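Long-range contacts in fructokinase (PDB 3C8U), which probably phosphorylates fructose at the expense of ATP, acting as a kinase of the P-loop class: residues E130-A138 and N190-A201; L95-L105 and G116-A127. All blocks are in the same frame, centred on the assembly; numbering follows the deposited sequence.

Interaction 1: residues E130-A138 and N190-A201; sequences EGNYLLFDA and NARAIEAARLPA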
loop_
_atom_site.group_PDB
_atom_site.type_symbol
_atom_site.label_atom_id
_atom_site.label_comp_id
_atom_site.label_asym_id
_atom_site.label_seq_id
_atom_site.Cartn_x
_atom_site.Cartn_y
_atom_site.Cartn_z
ATOM N N GLU A 130 2.184 -0.115 3.053
ATOM C CA GLU A 130 1.271 -0.845 2.204
ATOM C C GLU A 130 0.641 0.070 1.174
ATOM O O GLU A 130 0.225 1.178 1.457
ATOM C CB GLU A 130 0.226 -1.650 3.017
ATOM C CG GLU A 130 -0.886 -0.854 3.594
ATOM C CD GLU A 130 -1.980 -1.689 4.221
ATOM O OE1 GLU A 130 -1.863 -2.926 4.251
ATOM O OE2 GLU A 130 -2.943 -1.082 4.738
ATOM N N GLY A 131 0.636 -0.416 -0.056
ATOM C CA GLY A 131 0.009 0.323 -1.184
ATOM C C GLY A 131 -0.040 -0.445 -2.483
ATOM O O GLY A 131 0.454 -1.543 -2.592
ATOM N N ASN A 132 -0.586 0.188 -3.503
ATOM C CA ASN A 132 -0.713 -0.450 -4.804
ATOM C C ASN A 132 0.523 -0.295 -5.688
ATOM O O ASN A 132 0.719 -1.067 -6.610
ATOM C CB ASN A 132 -1.966 0.083 -5.510
ATOM C CG ASN A 132 -3.235 -0.256 -4.751
ATOM O OD1 ASN A 132 -3.366 -1.367 -4.208
ATOM N ND2 ASN A 132 -4.157 0.671 -4.701
ATOM N N TYR A 133 1.325 0.740 -5.415
ATOM C CA TYR A 133 2.414 1.154 -6.323
ATOM C C TYR A 133 3.808 1.108 -5.721
ATOM O O TYR A 133 4.627 1.975 -6.015
ATOM C CB TYR A 133 2.137 2.565 -6.884
ATOM C CG TYR A 133 0.761 2.649 -7.509
ATOM C CD1 TYR A 133 0.438 1.877 -8.622
ATOM C CD2 TYR A 133 -0.223 3.461 -6.972
ATOM C CE1 TYR A 133 -0.830 1.926 -9.182
ATOM C CE2 TYR A 133 -1.492 3.511 -7.528
ATOM C CZ TYR A 133 -1.788 2.746 -8.629
ATOM O OH TYR A 133 -3.057 2.798 -9.180
ATOM N N LEU A 134 4.075 0.067 -4.921
ATOM C CA LEU A 134 5.342 -0.046 -4.193
ATOM C C LEU A 134 6.415 -0.833 -4.917
ATOM O O LEU A 134 7.582 -0.819 -4.514
ATOM C CB LEU A 134 5.120 -0.601 -2.788
ATOM C CG LEU A 134 4.121 0.203 -1.912
ATOM C CD1 LEU A 134 4.229 -0.318 -0.460
ATOM C CD2 LEU A 134 4.295 1.750 -1.979
ATOM N N LEU A 135 5.991 -1.482 -5.999
ATOM C CA LEU A 135 6.841 -2.335 -6.849
ATOM C C LEU A 135 6.503 -2.057 -8.312
ATOM O O LEU A 135 6.304 -2.941 -9.137
ATOM C CB LEU A 135 6.650 -3.820 -6.508
ATOM C CG LEU A 135 7.257 -4.241 -5.152
ATOM C CD1 LEU A 135 7.017 -5.714 -4.834
ATOM C CD2 LEU A 135 8.755 -3.908 -5.042
ATOM N N PHE A 136 6.382 -0.771 -8.576
ATOM C CA PHE A 136 5.789 -0.259 -9.821
ATOM C C PHE A 136 6.815 0.397 -10.745
ATOM O O PHE A 136 7.471 1.394 -10.413
ATOM C CB PHE A 136 4.655 0.709 -9.429
ATOM C CG PHE A 136 3.792 1.152 -10.564
ATOM C CD1 PHE A 136 2.999 0.246 -11.259
ATOM C CD2 PHE A 136 3.722 2.500 -10.899
ATOM C CE1 PHE A 136 2.178 0.675 -12.294
ATOM C CE2 PHE A 136 2.909 2.941 -11.951
ATOM C CZ PHE A 136 2.143 2.034 -12.650
ATOM N N ASP A 137 6.951 -0.218 -11.914
ATOM C CA ASP A 137 7.992 0.147 -12.883
ATOM C C ASP A 137 7.538 1.323 -13.760
ATOM O O ASP A 137 7.133 1.193 -14.919
ATOM C CB ASP A 137 8.406 -1.075 -13.698
ATOM C CG ASP A 137 9.690 -0.867 -14.493
ATOM O OD1 ASP A 137 10.351 0.189 -14.428
ATOM O OD2 ASP A 137 10.046 -1.817 -15.192
ATOM N N ALA A 138 7.612 2.468 -13.121
ATOM C CA ALA A 138 7.353 3.783 -13.741
ATOM C C ALA A 138 8.262 4.838 -13.132
ATOM O O ALA A 138 8.767 4.668 -12.020
ATOM C CB ALA A 138 5.913 4.204 -13.533
ATOM N N ASN A 190 -6.343 0.007 -13.176
ATOM C CA ASN A 190 -5.156 0.223 -12.302
ATOM C C ASN A 190 -4.489 -1.111 -11.996
ATOM O O ASN A 190 -3.273 -1.254 -12.013
ATOM C CB ASN A 190 -5.551 0.943 -11.005
ATOM C CG ASN A 190 -5.982 2.397 -11.251
ATOM O OD1 ASN A 190 -5.647 2.999 -12.278
ATOM N ND2 ASN A 190 -6.801 2.920 -10.354
ATOM N N ALA A 191 -5.339 -2.095 -11.725
ATOM C CA ALA A 191 -4.866 -3.456 -11.408
ATOM C C ALA A 191 -4.052 -3.954 -12.582
ATOM O O ALA A 191 -3.015 -4.560 -12.436
ATOM C CB ALA A 191 -6.024 -4.415 -11.090
ATOM N N ARG A 192 -4.531 -3.596 -13.761
ATOM C CA ARG A 192 -3.938 -4.027 -15.016
ATOM C C ARG A 192 -2.594 -3.319 -15.237
ATOM O O ARG A 192 -1.594 -3.951 -15.612
ATOM C CB ARG A 192 -4.922 -3.768 -16.179
ATOM C CG ARG A 192 -4.791 -4.695 -17.365
ATOM C CD ARG A 192 -6.150 -4.936 -18.104
ATOM N NE ARG A 192 -6.991 -3.746 -18.195
ATOM C CZ ARG A 192 -8.151 -3.598 -17.551
ATOM N NH1 ARG A 192 -8.614 -4.576 -16.773
ATOM N NH2 ARG A 192 -8.853 -2.476 -17.683
ATOM N N ALA A 193 -2.573 -2.003 -14.997
ATOM C CA ALA A 193 -1.328 -1.191 -15.132
ATOM C C ALA A 193 -0.247 -1.714 -14.187
ATOM O O ALA A 193 0.959 -1.752 -14.497
ATOM C CB ALA A 193 -1.613 0.328 -14.821
ATOM N N ILE A 194 -0.719 -2.134 -13.021
ATOM C CA ILE A 194 0.168 -2.689 -11.984
ATOM C C ILE A 194 0.792 -3.981 -12.485
ATOM O O ILE A 194 1.997 -4.164 -12.399
ATOM C CB ILE A 194 -0.581 -2.937 -10.650
ATOM C CG1 ILE A 194 -0.766 -1.603 -9.925
ATOM C CG2 ILE A 194 0.184 -3.943 -9.751
ATOM C CD1 ILE A 194 -1.935 -1.599 -8.942
ATOM N N GLU A 195 -0.035 -4.854 -13.059
ATOM C CA GLU A 195 0.431 -6.164 -13.528
ATOM C C GLU A 195 1.391 -5.991 -14.697
ATOM O O GLU A 195 2.267 -6.824 -14.940
ATOM C CB GLU A 195 -0.753 -7.060 -13.940
ATOM C CG GLU A 195 -0.369 -8.356 -14.659
ATOM C CD GLU A 195 0.360 -9.344 -13.774
ATOM O OE1 GLU A 195 0.409 -9.125 -12.542
ATOM O OE2 GLU A 195 0.887 -10.344 -14.313
ATOM N N ALA A 196 1.217 -4.890 -15.406
ATOM C CA ALA A 196 1.997 -4.626 -16.625
ATOM C C ALA A 196 3.343 -3.988 -16.327
ATOM O O ALA A 196 4.194 -3.838 -17.206
ATOM C CB ALA A 196 1.200 -3.781 -17.613
ATOM N N ALA A 197 3.549 -3.647 -15.061
ATOM C CA ALA A 197 4.735 -2.884 -14.651
ATOM C C ALA A 197 5.254 -3.375 -13.296
ATOM O O ALA A 197 5.404 -2.622 -12.346
ATOM C CB ALA A 197 4.424 -1.374 -14.602
ATOM N N ARG A 198 5.505 -4.672 -13.238
ATOM C CA ARG A 198 5.942 -5.322 -12.007
ATOM C C ARG A 198 7.449 -5.223 -11.787
ATOM O O ARG A 198 8.226 -5.559 -12.673
ATOM C CB ARG A 198 5.534 -6.804 -12.044
ATOM C CG ARG A 198 4.047 -7.055 -12.203
ATOM C CD ARG A 198 3.781 -8.472 -12.657
ATOM N NE ARG A 198 4.514 -9.429 -11.840
ATOM C CZ ARG A 198 3.950 -10.210 -10.933
ATOM N NH1 ARG A 198 2.636 -10.166 -10.757
ATOM N NH2 ARG A 198 4.696 -11.043 -10.214
ATOM N N LEU A 199 7.856 -4.756 -10.602
ATOM C CA LEU A 199 9.246 -4.869 -10.187
ATOM C C LEU A 199 9.371 -6.105 -9.277
ATOM O O LEU A 199 8.415 -6.527 -8.647
ATOM C CB LEU A 199 9.749 -3.599 -9.484
ATOM C CG LEU A 199 9.843 -2.340 -10.363
ATOM C CD1 LEU A 199 10.216 -1.110 -9.495
ATOM C CD2 LEU A 199 10.826 -2.557 -11.514
ATOM N N PRO A 200 10.550 -6.713 -9.225
ATOM C CA PRO A 200 10.658 -7.941 -8.445
ATOM C C PRO A 200 10.586 -7.740 -6.932
ATOM O O PRO A 200 11.049 -6.752 -6.409
ATOM C CB PRO A 200 12.022 -8.496 -8.868
ATOM C CG PRO A 200 12.777 -7.396 -9.391
ATOM C CD PRO A 200 11.813 -6.351 -9.889
ATOM N N ALA A 201 9.972 -8.695 -6.261
ATOM C CA ALA A 201 9.756 -8.642 -4.804
ATOM C C ALA A 201 10.654 -9.641 -4.138
ATOM O O ALA A 201 11.034 -10.632 -4.758
ATOM C CB ALA A 201 8.293 -8.956 -4.470
#

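Interaction 2: residues L95-L105 and G116-A127; sequences LKHQERVIYPL and GAAEVGPECRVA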
loop_
_atom_site.group_PDB
_atom_site.type_symbol
_atom_site.label_atom_id
_atom_site.label_comp_id
_atom_site.label_asym_id
_atom_site.label_seq_id
_atom_site.Cartn_x
_atom_site.Cartn_y
_atom_site.Cartn_z
ATOM N N LEU A 95 10.851 8.323 7.544
ATOM C CA LEU A 95 10.612 7.159 8.417
ATOM C C LEU A 95 11.878 6.437 8.846
ATOM O O LEU A 95 11.964 5.866 9.953
ATOM C CB LEU A 95 9.645 6.177 7.781
ATOM C CG LEU A 95 8.177 6.578 7.854
ATOM C CD1 LEU A 95 7.321 5.663 6.969
ATOM C CD2 LEU A 95 7.665 6.619 9.319
ATOM N N LYS A 96 12.879 6.495 7.983
ATOM C CA LYS A 96 14.149 5.799 8.261
ATOM C C LYS A 96 14.857 6.409 9.452
ATOM O O LYS A 96 15.262 5.707 10.389
ATOM C CB LYS A 96 15.079 5.823 7.044
ATOM C CG LYS A 96 16.427 5.139 7.272
ATOM C CD LYS A 96 17.346 5.303 6.048
ATOM C CE LYS A 96 18.504 4.309 6.024
ATOM N NZ LYS A 96 18.051 2.878 5.944
ATOM N N HIS A 97 14.988 7.733 9.461
ATOM C CA HIS A 97 15.815 8.326 10.500
ATOM C C HIS A 97 15.175 9.307 11.433
ATOM O O HIS A 97 15.787 9.681 12.429
ATOM C CB HIS A 97 17.101 8.885 9.919
ATOM C CG HIS A 97 18.167 7.836 9.782
ATOM N ND1 HIS A 97 18.590 7.070 10.851
ATOM C CD2 HIS A 97 18.859 7.393 8.703
ATOM C CE1 HIS A 97 19.513 6.221 10.442
ATOM N NE2 HIS A 97 19.691 6.388 9.144
ATOM N N GLN A 98 13.931 9.671 11.178
ATOM C CA GLN A 98 13.209 10.500 12.164
ATOM C C GLN A 98 12.587 9.620 13.230
ATOM O O GLN A 98 12.097 8.530 12.939
ATOM C CB GLN A 98 12.131 11.365 11.504
ATOM C CG GLN A 98 12.682 12.272 10.490
ATOM C CD GLN A 98 13.696 13.248 11.079
ATOM O OE1 GLN A 98 14.851 13.294 10.652
ATOM N NE2 GLN A 98 13.261 14.035 12.061
ATOM N N GLU A 99 12.582 10.114 14.460
ATOM C CA GLU A 99 12.056 9.324 15.577
ATOM C C GLU A 99 10.548 9.206 15.497
ATOM O O GLU A 99 9.954 8.156 15.700
ATOM C CB GLU A 99 12.446 9.954 16.920
ATOM C CG GLU A 99 13.929 9.805 17.238
ATOM C CD GLU A 99 14.401 8.359 17.221
ATOM O OE1 GLU A 99 13.580 7.441 16.988
ATOM O OE2 GLU A 99 15.614 8.137 17.450
ATOM N N ARG A 100 9.962 10.336 15.189
ATOM C CA ARG A 100 8.515 10.513 15.230
ATOM C C ARG A 100 8.067 11.168 13.940
ATOM O O ARG A 100 8.587 12.203 13.547
ATOM C CB ARG A 100 8.158 11.383 16.437
ATOM C CG ARG A 100 6.708 11.341 16.893
ATOM C CD ARG A 100 6.555 12.002 18.276
ATOM N NE ARG A 100 6.281 11.021 19.320
ATOM C CZ ARG A 100 7.147 10.669 20.264
ATOM N NH1 ARG A 100 8.352 11.230 20.318
ATOM N NH2 ARG A 100 6.801 9.755 21.160
ATOM N N VAL A 101 7.106 10.545 13.283
ATOM C CA VAL A 101 6.620 11.039 11.997
ATOM C C VAL A 101 5.125 11.014 11.901
ATOM O O VAL A 101 4.487 9.975 11.969
ATOM C CB VAL A 101 7.224 10.248 10.767
ATOM C CG1 VAL A 101 6.771 10.881 9.414
ATOM C CG2 VAL A 101 8.771 10.215 10.801
ATOM N N ILE A 102 4.584 12.201 11.672
ATOM C CA ILE A 102 3.165 12.424 11.428
ATOM C C ILE A 102 2.834 12.221 9.955
ATOM O O ILE A 102 3.585 12.653 9.056
ATOM C CB ILE A 102 2.717 13.846 11.877
ATOM C CG1 ILE A 102 3.003 14.056 13.379
ATOM C CG2 ILE A 102 1.222 14.083 11.542
ATOM C CD1 ILE A 102 2.203 13.164 14.277
ATOM N N TYR A 103 1.690 11.570 9.702
ATOM C CA TYR A 103 1.240 11.329 8.314
ATOM C C TYR A 103 -0.278 11.266 8.164
ATOM O O TYR A 103 -0.992 11.138 9.157
ATOM C CB TYR A 103 1.946 10.071 7.771
ATOM C CG TYR A 103 1.459 8.761 8.355
ATOM C CD1 TYR A 103 2.007 8.237 9.497
ATOM C CD2 TYR A 103 0.463 8.033 7.718
ATOM C CE1 TYR A 103 1.544 7.036 10.037
ATOM C CE2 TYR A 103 -0.009 6.855 8.253
ATOM C CZ TYR A 103 0.539 6.351 9.395
ATOM O OH TYR A 103 0.053 5.150 9.878
ATOM N N PRO A 104 -0.788 11.392 6.925
ATOM C CA PRO A 104 -2.227 11.421 6.703
ATOM C C PRO A 104 -2.831 10.061 6.539
ATOM O O PRO A 104 -2.142 9.107 6.215
ATOM C CB PRO A 104 -2.376 12.196 5.400
ATOM C CG PRO A 104 -1.032 12.067 4.690
ATOM C CD PRO A 104 -0.014 11.726 5.709
ATOM N N LEU A 105 -4.125 10.024 6.821
ATOM C CA LEU A 105 -4.957 8.829 6.680
ATOM C C LEU A 105 -6.094 9.152 5.726
ATOM O O LEU A 105 -6.722 10.209 5.828
ATOM C CB LEU A 105 -5.516 8.370 8.046
ATOM C CG LEU A 105 -4.517 7.741 9.039
ATOM C CD1 LEU A 105 -5.186 7.315 10.386
ATOM C CD2 LEU A 105 -3.788 6.581 8.366
ATOM N N GLY A 116 -2.438 14.858 9.476
ATOM C CA GLY A 116 -2.131 14.940 10.891
ATOM C C GLY A 116 -2.868 13.879 11.677
ATOM O O GLY A 116 -3.096 14.035 12.871
ATOM N N ALA A 117 -3.227 12.808 10.986
ATOM C CA ALA A 117 -4.174 11.782 11.517
ATOM C C ALA A 117 -3.491 10.606 12.186
ATOM O O ALA A 117 -4.097 9.891 12.986
ATOM C CB ALA A 117 -5.111 11.265 10.395
ATOM N N ALA A 118 -2.229 10.396 11.836
ATOM C CA ALA A 118 -1.468 9.254 12.385
ATOM C C ALA A 118 -0.018 9.601 12.659
ATOM O O ALA A 118 0.526 10.567 12.130
ATOM C CB ALA A 118 -1.574 8.032 11.439
ATOM N N GLU A 119 0.605 8.801 13.507
ATOM C CA GLU A 119 2.020 8.982 13.861
ATOM C C GLU A 119 2.756 7.658 14.009
ATOM O O GLU A 119 2.270 6.781 14.678
ATOM C CB GLU A 119 2.113 9.711 15.196
ATOM C CG GLU A 119 3.507 10.172 15.562
ATOM C CD GLU A 119 3.589 10.721 16.973
ATOM O OE1 GLU A 119 3.373 9.955 17.919
ATOM O OE2 GLU A 119 3.888 11.913 17.131
ATOM N N VAL A 120 3.928 7.550 13.387
ATOM C CA VAL A 120 4.872 6.484 13.696
ATOM C C VAL A 120 5.808 7.057 14.745
ATOM O O VAL A 120 6.467 8.066 14.541
ATOM C CB VAL A 120 5.688 6.059 12.481
ATOM C CG1 VAL A 120 6.576 4.915 12.833
ATOM C CG2 VAL A 120 4.729 5.711 11.325
ATOM N N GLY A 121 5.847 6.371 15.877
ATOM C CA GLY A 121 6.655 6.770 17.023
ATOM C C GLY A 121 7.973 6.045 17.171
ATOM O O GLY A 121 8.230 5.033 16.519
ATOM N N PRO A 122 8.808 6.526 18.103
ATOM C CA PRO A 122 10.169 6.024 18.275
ATOM C C PRO A 122 10.245 4.553 18.691
ATOM O O PRO A 122 11.250 3.901 18.458
ATOM C CB PRO A 122 10.791 6.960 19.322
ATOM C CG PRO A 122 9.740 7.933 19.714
ATOM C CD PRO A 122 8.445 7.609 19.023
ATOM N N GLU A 123 9.161 4.046 19.252
ATOM C CA GLU A 123 9.082 2.630 19.684
ATOM C C GLU A 123 8.932 1.666 18.497
ATOM O O GLU A 123 9.219 0.472 18.582
ATOM C CB GLU A 123 7.933 2.418 20.659
ATOM C CG GLU A 123 6.567 2.424 20.024
ATOM C CD GLU A 123 5.968 3.799 19.791
ATOM O OE1 GLU A 123 6.631 4.860 20.033
ATOM O OE2 GLU A 123 4.796 3.805 19.371
ATOM N N CYS A 124 8.484 2.211 17.378
ATOM C CA CYS A 124 8.327 1.439 16.138
ATOM C C CYS A 124 9.644 1.230 15.437
ATOM O O CYS A 124 10.335 2.168 15.038
ATOM C CB CYS A 124 7.320 2.114 15.194
ATOM S SG CYS A 124 7.163 1.290 13.566
ATOM N N ARG A 125 9.959 -0.042 15.247
ATOM C CA ARG A 125 11.248 -0.486 14.701
ATOM C C ARG A 125 11.128 -0.846 13.230
ATOM O O ARG A 125 12.068 -0.763 12.479
ATOM C CB ARG A 125 11.766 -1.705 15.490
ATOM C CG ARG A 125 12.240 -1.352 16.892
ATOM C CD ARG A 125 13.413 -2.213 17.333
ATOM N NE ARG A 125 14.292 -2.560 16.225
ATOM C CZ ARG A 125 14.960 -3.703 16.165
ATOM N NH1 ARG A 125 14.827 -4.578 17.154
ATOM N NH2 ARG A 125 15.741 -3.974 15.122
ATOM N N VAL A 126 9.925 -1.240 12.841
ATOM C CA VAL A 126 9.642 -1.622 11.459
ATOM C C VAL A 126 8.321 -1.026 11.014
ATOM O O VAL A 126 7.307 -1.210 11.665
ATOM C CB VAL A 126 9.560 -3.147 11.317
ATOM C CG1 VAL A 126 9.163 -3.561 9.871
ATOM C CG2 VAL A 126 10.908 -3.776 11.756
ATOM N N ALA A 127 8.371 -0.305 9.902
ATOM C CA ALA A 127 7.175 0.207 9.242
ATOM C C ALA A 127 6.901 -0.658 8.027
ATOM O O ALA A 127 7.756 -0.836 7.143
ATOM C CB ALA A 127 7.341 1.685 8.826
HETATM O O HOH W 1 13.534 5.074 17.400
#

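Interaction 1: residues E130-A138 and N190-A201
Leu-135 and Leu-199 meet first through their backbones, where Leu-199 N donates to Leu-135 O at 2.8 Å. A second bond follows close by, from Asp-137 N to Ala-197 O at 2.9 Å, so that Phe-136 and Arg-198 between them form a single bridge. The side chain of Leu-199 then makes use of this pairing. Its CB lies 3.5 Å from Leu-135 O. With CG anti to the carbonyl carbon (chi1 -66°), the chain runs on beside the bridge, and CG lies near both Leu-135 O and Asp-137 CB. At the fork, CD1 reaches Phe-136 O, while CD2 meets CB of Asp-137 at 3.6 Å and also touches its CG, the two side chains crossing at about a right angle. The Asp-137 carboxylate is held beyond by a salt bridge to Arg-142. The segment 130-138 leaves strand 126-131 of a parallel sheet whose strand order, 2-3-1-4-5, is that of P-loop kinases, and Asn-132 OD1 accepts a hydrogen bond from Lys-35 of the probable Walker A loop. The end of helix 186-195 packs on the loop that follows this strand. Tyr-133 CE1 packs on Ile-194 CG1 at 3.6 Å, and Tyr-133 OH, bonded to Gly-78 O, rests against Asn-190 CB. The Phe-136 ring has Tyr-133 CD1 over one face; Ala-193 O comes to its edge, 3.5 Å from Phe-136 CE1. At the far end Leu-135 CD1 abuts the methyl of Ala-201 at 3.5 Å.

Interaction 2: residues L95-L105 and G116-A127
Val-101 and Val-120 face each other as a hydrogen-bonded antiparallel pair, Val-101 N and Val-120 N each donating to the other residue's O at 2.9 Å. Tyr-103 and Ala-118 repeat the pattern, but here Tyr-103 O also takes a weak bond from Ala-117 N, and this doubling makes a classic beta bulge. Between the two pairs, Ile-102 and Glu-119 are non-hydrogen-bonded neighbours.

The apolar contacts gather on the face of Tyr-103 and Val-120. Turned into the crowded position between backbone N and carbonyl carbon (chi1 72°), the Tyr-103 ring lies over the Ala-118 methyl in a CH-pi contact, CB being 3.7 Å from the ring centroid. Tyr-103 CE1 also touches Val-120 CG2, against which Leu-95 CD2 packs from the helix at 3.7 Å. A serine in place of Tyr-103 would probably open a gap over the Ala-118 methyl and deprive Val-120 of one of its apolar neighbours. On the other face Ile-102 CD1 lies 3.5 Å from Glu-119 CG.

Charged contacts are looser: Arg-100 NE and Glu-119 OE1 form a weak bond within a salt bridge, doubtful in detail because Arg-100 has two conformers. Its guanidinium, as modelled, has Pro-122 CD over one face. Arg-22 binds the carbonyls of Leu-95, Glu-99 and Cys-124. A type I turn from Gly-121 to Cys-124 leads the chain away from what is a two-stranded beta hairpin, its register altered by the bulge.

In the fold
From the N terminus the chain passes through strands 23-28 and 53-57; the two contacts then close in series, neither nesting nor crossing. Interaction 2 begins in the last turn of helix 85-97 and closes a loop of ten residues, the end of the hairpin of strands 101-107 and 112-120, beside the parallel sheet. The chain then enters strand 126-131, shared by both. Interaction 1 opens at its far end and closes a loop of 51 residues, holding strand 150-154 and helices 158-171 and 176-184; it ties the loop after strand 126-131 to the end of helix 186-195 and the run leading to strand 203-205. The contact centres, about 24 Å apart, lie on opposite sides of the chain's centre.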